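Local coordinates for insecticidal crystal protein Cry7Cal (Bacillus thuringiensis, PDB 5ZI1), which acts as an insecticidal toxin against locusts, probably by binding gut-cell receptors and, as in other delta endotoxins, opening pores in the cell membrane, at residues A[59-62]-A[63-66]; A[113-116]-A[117-121]; A[282-286]-A[287-291]; A[462-466]-A[467-471]. All blocks are in the same frame, centred on the assembly; numbering follows the deposited sequence.

Contact 1. Residues A[59-62]-A[63-66]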
# COMPACT_ATOMS: atom_id res chain seq x y z
N PHE A 59 13.34 -11.28 7.20
CA PHE A 59 12.17 -11.55 6.36
C PHE A 59 11.58 -12.91 6.69
O PHE A 59 10.38 -13.04 6.94
CB PHE A 59 12.53 -11.50 4.87
CG PHE A 59 12.70 -10.13 4.30
CD1 PHE A 59 12.15 -9.00 4.92
CD2 PHE A 59 13.41 -9.95 3.13
CE1 PHE A 59 12.32 -7.74 4.37
CE2 PHE A 59 13.59 -8.69 2.57
CZ PHE A 59 13.04 -7.58 3.19
N MET A 60 12.42 -13.94 6.67
CA MET A 60 11.93 -15.29 6.97
C MET A 60 11.43 -15.40 8.40
O MET A 60 10.35 -15.97 8.64
CB MET A 60 13.04 -16.31 6.68
CG MET A 60 13.33 -16.44 5.20
SD MET A 60 14.53 -17.71 4.78
CE MET A 60 16.05 -16.77 4.81
N ASN A 61 12.17 -14.87 9.38
CA ASN A 61 11.78 -15.02 10.78
C ASN A 61 10.45 -14.33 11.07
O ASN A 61 9.55 -14.93 11.66
CB ASN A 61 12.86 -14.47 11.71
CG ASN A 61 14.09 -15.36 11.76
OD1 ASN A 61 14.00 -16.58 11.61
ND2 ASN A 61 15.25 -14.74 11.97
N GLU A 62 10.29 -13.09 10.62
CA GLU A 62 9.03 -12.38 10.82
C GLU A 62 7.85 -13.13 10.20
O GLU A 62 6.80 -13.29 10.83
CB GLU A 62 9.14 -10.97 10.24
CG GLU A 62 7.94 -10.10 10.55
CD GLU A 62 7.75 -9.92 12.05
OE1 GLU A 62 8.78 -9.78 12.76
OE2 GLU A 62 6.59 -9.93 12.51
N VAL A 63 8.00 -13.61 8.95
CA VAL A 63 6.85 -14.25 8.31
C VAL A 63 6.54 -15.59 8.96
O VAL A 63 5.37 -15.91 9.19
CB VAL A 63 7.06 -14.40 6.79
CG1 VAL A 63 5.81 -14.98 6.16
CG2 VAL A 63 7.36 -13.05 6.16
N GLU A 64 7.56 -16.39 9.27
CA GLU A 64 7.33 -17.58 10.09
C GLU A 64 6.48 -17.26 11.32
O GLU A 64 5.51 -17.96 11.62
CB GLU A 64 8.66 -18.19 10.54
CG GLU A 64 9.45 -18.89 9.46
CD GLU A 64 10.88 -19.11 9.89
OE1 GLU A 64 11.51 -20.05 9.39
OE2 GLU A 64 11.37 -18.35 10.76
N ALA A 65 6.83 -16.18 12.04
CA ALA A 65 6.09 -15.82 13.25
C ALA A 65 4.65 -15.43 12.93
O ALA A 65 3.72 -15.79 13.66
CB ALA A 65 6.79 -14.68 14.00
N LEU A 66 4.46 -14.67 11.85
CA LEU A 66 3.13 -14.16 11.51
C LEU A 66 2.17 -15.29 11.19
O LEU A 66 1.00 -15.25 11.60
CB LEU A 66 3.22 -13.20 10.33
CG LEU A 66 3.89 -11.85 10.52
CD1 LEU A 66 3.82 -11.11 9.19
CD2 LEU A 66 3.22 -11.06 11.64
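The carboxylate of E62 reaches along the helix to L66 in a plain van der Waals approach, OE2 lying 3.7 Å from the methyl L66 CD2 where the two side chains cross at an angle, while on another side of the helix the carboxylate of E64 lies alongside the amide of N61, three residues earlier, the two planes 35° apart and both side chains pointing the same way. E64 folds back over the preceding turn: with CG beside its own backbone N (chi1 -72°), that atom rests 3.2 Å from M60 O. From there the chain runs extended, and OE1 accepts a hydrogen bond from I71 N just past the helix. E70 and E221 bring second carboxylates close to those of E64 and E62, which could raise the proton affinity within each pair. All of this hangs on helix 54-67 of the N-terminal helical domain, the bundle that in delta endotoxins is linked to pore formation. Regular i to i+4 bonds run through it, among them E64 N to M60 O (2.9 Å). V63 sets CG2 over the carbonyl one turn earlier, 3.1 Å from F59 O. The F59 ring and V63 pack on T142 of helix 141-165, and L66 settles on F218 of helix 208-227.

Contact 2. Residues A[113-116]-A[117-121]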
# COMPACT_ATOMS: atom_id res chain seq x y z
N VAL A 113 29.62 -6.17 -19.80
CA VAL A 113 28.38 -5.93 -19.07
C VAL A 113 27.26 -6.79 -19.63
O VAL A 113 26.41 -7.27 -18.86
CB VAL A 113 28.03 -4.43 -19.04
CG1 VAL A 113 27.81 -3.86 -20.45
CG2 VAL A 113 26.82 -4.20 -18.16
N TYR A 114 27.26 -7.06 -20.95
CA TYR A 114 26.34 -8.03 -21.52
C TYR A 114 26.46 -9.39 -20.83
O TYR A 114 25.43 -9.99 -20.48
CB TYR A 114 26.56 -8.19 -23.02
CG TYR A 114 25.75 -9.32 -23.63
CD1 TYR A 114 24.48 -9.09 -24.12
CD2 TYR A 114 26.24 -10.61 -23.72
CE1 TYR A 114 23.72 -10.10 -24.66
CE2 TYR A 114 25.49 -11.63 -24.27
CZ TYR A 114 24.23 -11.37 -24.75
OH TYR A 114 23.47 -12.38 -25.32
N GLU A 115 27.69 -9.89 -20.66
CA GLU A 115 27.88 -11.19 -20.02
C GLU A 115 27.39 -11.23 -18.59
O GLU A 115 26.77 -12.21 -18.19
CB GLU A 115 29.36 -11.52 -20.06
CG GLU A 115 29.70 -12.95 -19.64
CD GLU A 115 30.61 -12.99 -18.43
OE1 GLU A 115 30.09 -12.90 -17.31
OE2 GLU A 115 31.84 -13.10 -18.62
N ARG A 116 27.75 -10.22 -17.77
CA ARG A 116 27.24 -10.18 -16.41
C ARG A 116 25.73 -10.09 -16.38
O ARG A 116 25.10 -10.64 -15.46
CB ARG A 116 27.84 -9.02 -15.62
CG ARG A 116 29.34 -9.00 -15.66
CD ARG A 116 29.92 -9.76 -14.47
NE ARG A 116 31.37 -9.66 -14.49
CZ ARG A 116 32.17 -10.53 -15.10
NH1 ARG A 116 31.66 -11.59 -15.73
NH2 ARG A 116 33.48 -10.34 -15.08
N PHE A 117 25.12 -9.43 -17.36
CA PHE A 117 23.67 -9.31 -17.36
C PHE A 117 23.01 -10.68 -17.55
O PHE A 117 22.18 -11.10 -16.74
CB PHE A 117 23.19 -8.34 -18.43
CG PHE A 117 21.69 -8.35 -18.59
CD1 PHE A 117 20.89 -7.59 -17.76
CD2 PHE A 117 21.08 -9.18 -19.52
CE1 PHE A 117 19.51 -7.62 -17.88
CE2 PHE A 117 19.70 -9.23 -19.65
CZ PHE A 117 18.91 -8.45 -18.83
N VAL A 118 23.35 -11.38 -18.64
CA VAL A 118 22.66 -12.64 -18.90
C VAL A 118 23.05 -13.69 -17.87
O VAL A 118 22.21 -14.49 -17.45
CB VAL A 118 22.88 -13.13 -20.35
CG1 VAL A 118 22.60 -12.02 -21.37
CG2 VAL A 118 24.27 -13.67 -20.54
N SER A 119 24.29 -13.66 -17.39
CA SER A 119 24.63 -14.58 -16.31
C SER A 119 23.87 -14.24 -15.03
O SER A 119 23.47 -15.14 -14.29
CB SER A 119 26.14 -14.61 -16.06
OG SER A 119 26.63 -13.34 -15.65
N THR A 120 23.64 -12.94 -14.75
CA THR A 120 22.93 -12.60 -13.51
C THR A 120 21.44 -12.89 -13.66
O THR A 120 20.80 -13.36 -12.71
CB THR A 120 23.15 -11.13 -13.13
OG1 THR A 120 24.53 -10.90 -12.84
CG2 THR A 120 22.35 -10.77 -11.89
N GLU A 121 20.89 -12.64 -14.84
CA GLU A 121 19.47 -12.90 -15.06
C GLU A 121 19.17 -14.39 -15.04
O GLU A 121 18.10 -14.80 -14.57
CB GLU A 121 19.03 -12.25 -16.38
CG GLU A 121 17.52 -12.07 -16.51
CD GLU A 121 16.80 -13.35 -16.95
OE1 GLU A 121 17.41 -14.14 -17.71
OE2 GLU A 121 15.63 -13.57 -16.52
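Helix 107-127 belongs to the helical bundle of the toxin's N-terminal domain, and here Y114 and V118, one turn apart, make a CH-pi contact on its partly exposed side. V118 CG1 sits over one face of the Y114 ring, 4.1 Å from the centroid and 20° off the normal, displaced toward the rim nearest CZ (3.8 Å from CG1). The ring is laid forward along the helix because CG stands opposite the backbone N (chi1 172°), and its OH is fixed by E171. Two hydroxyls turn back onto the helix backbone. T120 OG1 donates to R116 O at 2.7 Å, and T120 N adds its own bond to that oxygen at 2.8 Å; the two donors arrive from opposite faces of the carbonyl plane. S119 OG, placed between the backbone N and carbonyl carbon (chi1 62°), lies within hydrogen-bonding distance of both E115 O (2.8 Å) and R116 O (3.1 Å), with one proton to offer. S119 N also bonds E115 O, at 3.0 Å. F117 points inward, edge-to-face with F175 of helix 169-202 and against A158 of helix 141-165, while V113 packs on Y93 and W100 of helix 73-101.

Contact 3. Residues A[282-286]-A[287-291]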
# COMPACT_ATOMS: atom_id res chain seq x y z
N ILE A 282 -15.98 -8.67 14.06
CA ILE A 282 -14.79 -7.86 14.32
C ILE A 282 -14.30 -7.21 13.03
O ILE A 282 -14.07 -6.00 12.98
CB ILE A 282 -13.70 -8.73 14.95
CG1 ILE A 282 -14.25 -9.46 16.18
CG2 ILE A 282 -12.51 -7.87 15.29
CD1 ILE A 282 -13.22 -10.35 16.90
N GLU A 283 -14.11 -8.03 11.98
CA GLU A 283 -13.59 -7.52 10.72
C GLU A 283 -14.46 -6.39 10.18
O GLU A 283 -13.95 -5.34 9.77
CB GLU A 283 -13.46 -8.66 9.70
CG GLU A 283 -13.04 -8.24 8.27
CD GLU A 283 -11.57 -7.85 8.13
OE1 GLU A 283 -10.87 -7.77 9.16
OE2 GLU A 283 -11.10 -7.61 6.99
N ASN A 284 -15.78 -6.57 10.20
CA ASN A 284 -16.64 -5.57 9.57
C ASN A 284 -16.68 -4.27 10.37
O ASN A 284 -16.86 -3.20 9.79
CB ASN A 284 -18.06 -6.13 9.38
CG ASN A 284 -18.16 -7.13 8.21
OD1 ASN A 284 -17.39 -7.07 7.24
ND2 ASN A 284 -19.12 -8.04 8.29
N ARG A 285 -16.52 -4.32 11.70
CA ARG A 285 -16.53 -3.06 12.45
C ARG A 285 -15.16 -2.42 12.52
O ARG A 285 -15.07 -1.20 12.59
CB ARG A 285 -17.10 -3.25 13.87
CG ARG A 285 -16.87 -2.06 14.81
CD ARG A 285 -18.01 -1.05 14.67
NE ARG A 285 -19.33 -1.65 14.83
CZ ARG A 285 -19.79 -2.07 15.99
NH1 ARG A 285 -19.03 -1.95 17.07
NH2 ARG A 285 -21.01 -2.59 16.08
N ALA A 286 -14.10 -3.22 12.44
CA ALA A 286 -12.76 -2.64 12.43
C ALA A 286 -12.33 -2.09 11.07
O ALA A 286 -11.52 -1.16 11.02
CB ALA A 286 -11.74 -3.69 12.86
N ILE A 287 -12.81 -2.66 9.98
CA ILE A 287 -12.27 -2.40 8.65
C ILE A 287 -13.37 -1.82 7.77
O ILE A 287 -14.25 -2.55 7.31
CB ILE A 287 -11.68 -3.68 8.03
CG1 ILE A 287 -10.67 -4.29 9.00
CG2 ILE A 287 -11.09 -3.40 6.65
CD1 ILE A 287 -9.45 -3.45 9.22
N PRO A 288 -13.37 -0.51 7.54
CA PRO A 288 -14.42 0.10 6.72
C PRO A 288 -14.38 -0.45 5.31
O PRO A 288 -13.36 -0.96 4.85
CB PRO A 288 -14.07 1.59 6.75
CG PRO A 288 -13.11 1.75 7.90
CD PRO A 288 -12.34 0.47 7.91
N LYS A 289 -15.52 -0.35 4.63
CA LYS A 289 -15.60 -0.78 3.23
C LYS A 289 -14.67 0.05 2.35
O LYS A 289 -14.40 1.22 2.64
CB LYS A 289 -17.04 -0.64 2.72
CG LYS A 289 -18.03 -1.65 3.35
CD LYS A 289 -17.58 -3.11 3.18
CE LYS A 289 -18.44 -4.10 4.00
NZ LYS A 289 -17.90 -4.40 5.38
N PRO A 290 -14.15 -0.54 1.27
CA PRO A 290 -13.42 0.26 0.28
C PRO A 290 -14.23 1.48 -0.15
O PRO A 290 -15.45 1.41 -0.31
CB PRO A 290 -13.24 -0.71 -0.89
CG PRO A 290 -13.45 -2.07 -0.31
CD PRO A 290 -14.44 -1.90 0.79
N GLY A 291 -13.55 2.60 -0.34
CA GLY A 291 -14.18 3.75 -0.95
C GLY A 291 -13.17 4.60 -1.69
O GLY A 291 -11.99 4.27 -1.79
O HOH W 1 -17.02 -2.90 7.13
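I287 N donates to E283 O at 2.9 Å, a bent bond (138° at the hydrogen) that supplies the final turn of helix 279-286 just as the chain leaves helical geometry. Beside it a water binds the exit together: it donates to N284 O (2.7 Å) and to I287 O (2.8 Å) and accepts from K289 NZ. Two carbonyls at the C-terminal end of the helix and its exit are thereby linked to a lysine ammonium, whose charge probably suits that end of the helix dipole. K289 reaches them by doubling back, its chain bent at chi2 (-55°) and again at chi4 (-92°), and NZ also makes a weak bond to N284 OD1 at 3.3 Å. Away from the water, the bent E283 side chain crosses I287 at an angle, its OE1 3.5 Å from I287 CG1. That carboxylate is held by two outside partners, R219 in a salt bridge and W212 through its indole N-H. A286 CB adds a looser apolar contact, 4.1 Å from I287 CG1. The helix end thus leans on helix 208-227 of the N-terminal domain, I287 touching W212 and R219, while P288 packs on Q252 and F254 of strand 252-254 before the chain enters strand 294-306.

Contact 4. Residues A[462-466]-A[467-471]; sequences KLYPD and KITQI
A type II beta turn from Y464 to K467 reverses the chain, D466 taking a positive phi (69°) at its third position, and only a weak bond, K467 N to Y464 O at 3.3 Å, closes it. The firmer tie lies behind the turn: Y464 N donates to T469 OG1 at 2.8 Å and nearly straight, 166° at the hydrogen. The hydroxyl stands beside its own backbone N (chi1 -48°), which aims OG1 back at Y464 and leaves CG2 against K462 O, 3.2 Å away. A water 2.6 Å from both Y464 O and T469 OG1 sits inside the bend. The Y464 and T469 side chains cross at about a right angle. T469 OG1 meets the edge of the Y464 ring, in its plane and 3.4 Å from CD1, while K462 CG lies over one face, offset toward the rim. K467 puts its CD 3.9 Å from Y464 CB. Farther along, the L463 and I471 side chains also meet nearly at right angles, CD2 to CD1 at 4.0 Å. Strand 468-472 then runs parallel to strand 245-246 and antiparallel to strand 589-599 in the sheet of the C-terminal part of the toxin core, where L463 and I471 both pack on F597.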
# COMPACT_ATOMS: atom_id res chain seq x y z
N LYS A 462 -2.03 16.52 -8.48
CA LYS A 462 -1.19 17.31 -9.37
C LYS A 462 -0.85 16.53 -10.64
O LYS A 462 -0.49 15.35 -10.58
CB LYS A 462 0.08 17.73 -8.64
CG LYS A 462 1.03 18.58 -9.47
CD LYS A 462 2.24 19.05 -8.67
CE LYS A 462 3.13 19.95 -9.52
NZ LYS A 462 4.51 20.04 -8.98
N LEU A 463 -0.97 17.19 -11.79
CA LEU A 463 -0.41 16.67 -13.03
C LEU A 463 1.03 17.11 -13.12
O LEU A 463 1.35 18.28 -12.86
CB LEU A 463 -1.18 17.15 -14.25
CG LEU A 463 -2.64 16.73 -14.36
CD1 LEU A 463 -3.16 17.06 -15.74
CD2 LEU A 463 -2.81 15.25 -14.03
N TYR A 464 1.91 16.18 -13.47
CA TYR A 464 3.31 16.53 -13.63
C TYR A 464 3.61 16.61 -15.12
O TYR A 464 3.61 15.57 -15.80
CB TYR A 464 4.23 15.50 -12.95
CG TYR A 464 3.95 15.35 -11.47
CD1 TYR A 464 2.99 14.47 -11.02
CD2 TYR A 464 4.64 16.13 -10.52
CE1 TYR A 464 2.72 14.33 -9.67
CE2 TYR A 464 4.36 16.00 -9.15
CZ TYR A 464 3.40 15.10 -8.75
OH TYR A 464 3.09 14.92 -7.42
N PRO A 465 3.83 17.80 -15.67
CA PRO A 465 4.49 17.87 -16.97
C PRO A 465 5.86 17.22 -16.85
O PRO A 465 6.45 17.16 -15.76
CB PRO A 465 4.59 19.38 -17.23
CG PRO A 465 4.54 20.00 -15.87
CD PRO A 465 3.64 19.13 -15.06
N ASP A 466 6.34 16.68 -17.96
CA ASP A 466 7.59 15.94 -18.06
C ASP A 466 7.56 14.59 -17.36
O ASP A 466 8.61 13.94 -17.23
CB ASP A 466 8.78 16.74 -17.51
CG ASP A 466 8.86 18.13 -18.08
OD1 ASP A 466 7.98 18.52 -18.89
OD2 ASP A 466 9.83 18.83 -17.74
N LYS A 467 6.39 14.15 -16.88
CA LYS A 467 6.27 12.89 -16.17
C LYS A 467 4.94 12.24 -16.53
O LYS A 467 3.97 12.92 -16.87
CB LYS A 467 6.35 13.07 -14.64
CG LYS A 467 7.69 13.58 -14.14
CD LYS A 467 7.71 13.68 -12.64
CE LYS A 467 9.08 13.31 -12.10
NZ LYS A 467 9.80 14.45 -11.46
N ILE A 468 4.91 10.92 -16.44
CA ILE A 468 3.63 10.23 -16.46
C ILE A 468 3.04 10.32 -15.06
O ILE A 468 3.66 9.90 -14.08
CB ILE A 468 3.78 8.77 -16.92
CG1 ILE A 468 4.15 8.72 -18.41
CG2 ILE A 468 2.49 8.05 -16.66
CD1 ILE A 468 4.85 7.40 -18.82
N THR A 469 1.85 10.90 -14.96
CA THR A 469 1.19 11.03 -13.68
C THR A 469 0.15 9.92 -13.59
O THR A 469 -0.78 9.87 -14.40
CB THR A 469 0.54 12.40 -13.51
OG1 THR A 469 1.50 13.41 -13.87
CG2 THR A 469 0.15 12.61 -12.05
N GLN A 470 0.33 9.02 -12.64
CA GLN A 470 -0.56 7.87 -12.50
C GLN A 470 -1.41 8.14 -11.27
O GLN A 470 -0.91 8.15 -10.14
CB GLN A 470 0.22 6.56 -12.42
CG GLN A 470 -0.65 5.31 -12.35
CD GLN A 470 0.14 4.06 -11.99
OE1 GLN A 470 0.57 3.90 -10.86
NE2 GLN A 470 0.36 3.19 -12.97
N ILE A 471 -2.69 8.37 -11.51
CA ILE A 471 -3.64 8.78 -10.49
C ILE A 471 -4.67 7.67 -10.36
O ILE A 471 -5.34 7.34 -11.34
CB ILE A 471 -4.33 10.11 -10.84
CG1 ILE A 471 -3.31 11.21 -11.08
CG2 ILE A 471 -5.30 10.49 -9.74
CD1 ILE A 471 -3.94 12.60 -11.32
O HOH W 2 1.64 14.03 -16.38

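How the contacts relate
Starting from the N terminus, the four contacts come strictly in series; each joins adjoining segments, so none nests within or crosses another, and none closes a long loop. Contacts 1 and 2 lie on separate helices of the N-terminal bundle, their centres about 32 Å apart, yet both pack against helix 141-165. Contact 3 ends a short helix in the middle region and leans on helix 208-227, which also receives contact 1, so that helix links the bundle to the second part of the toxin core. Contact 4 turns the chain into the C-terminal sheet, beside strand 245-246. Contacts 2 and 3 sit on opposite sides of the chain's centre, about 47 Å between centres.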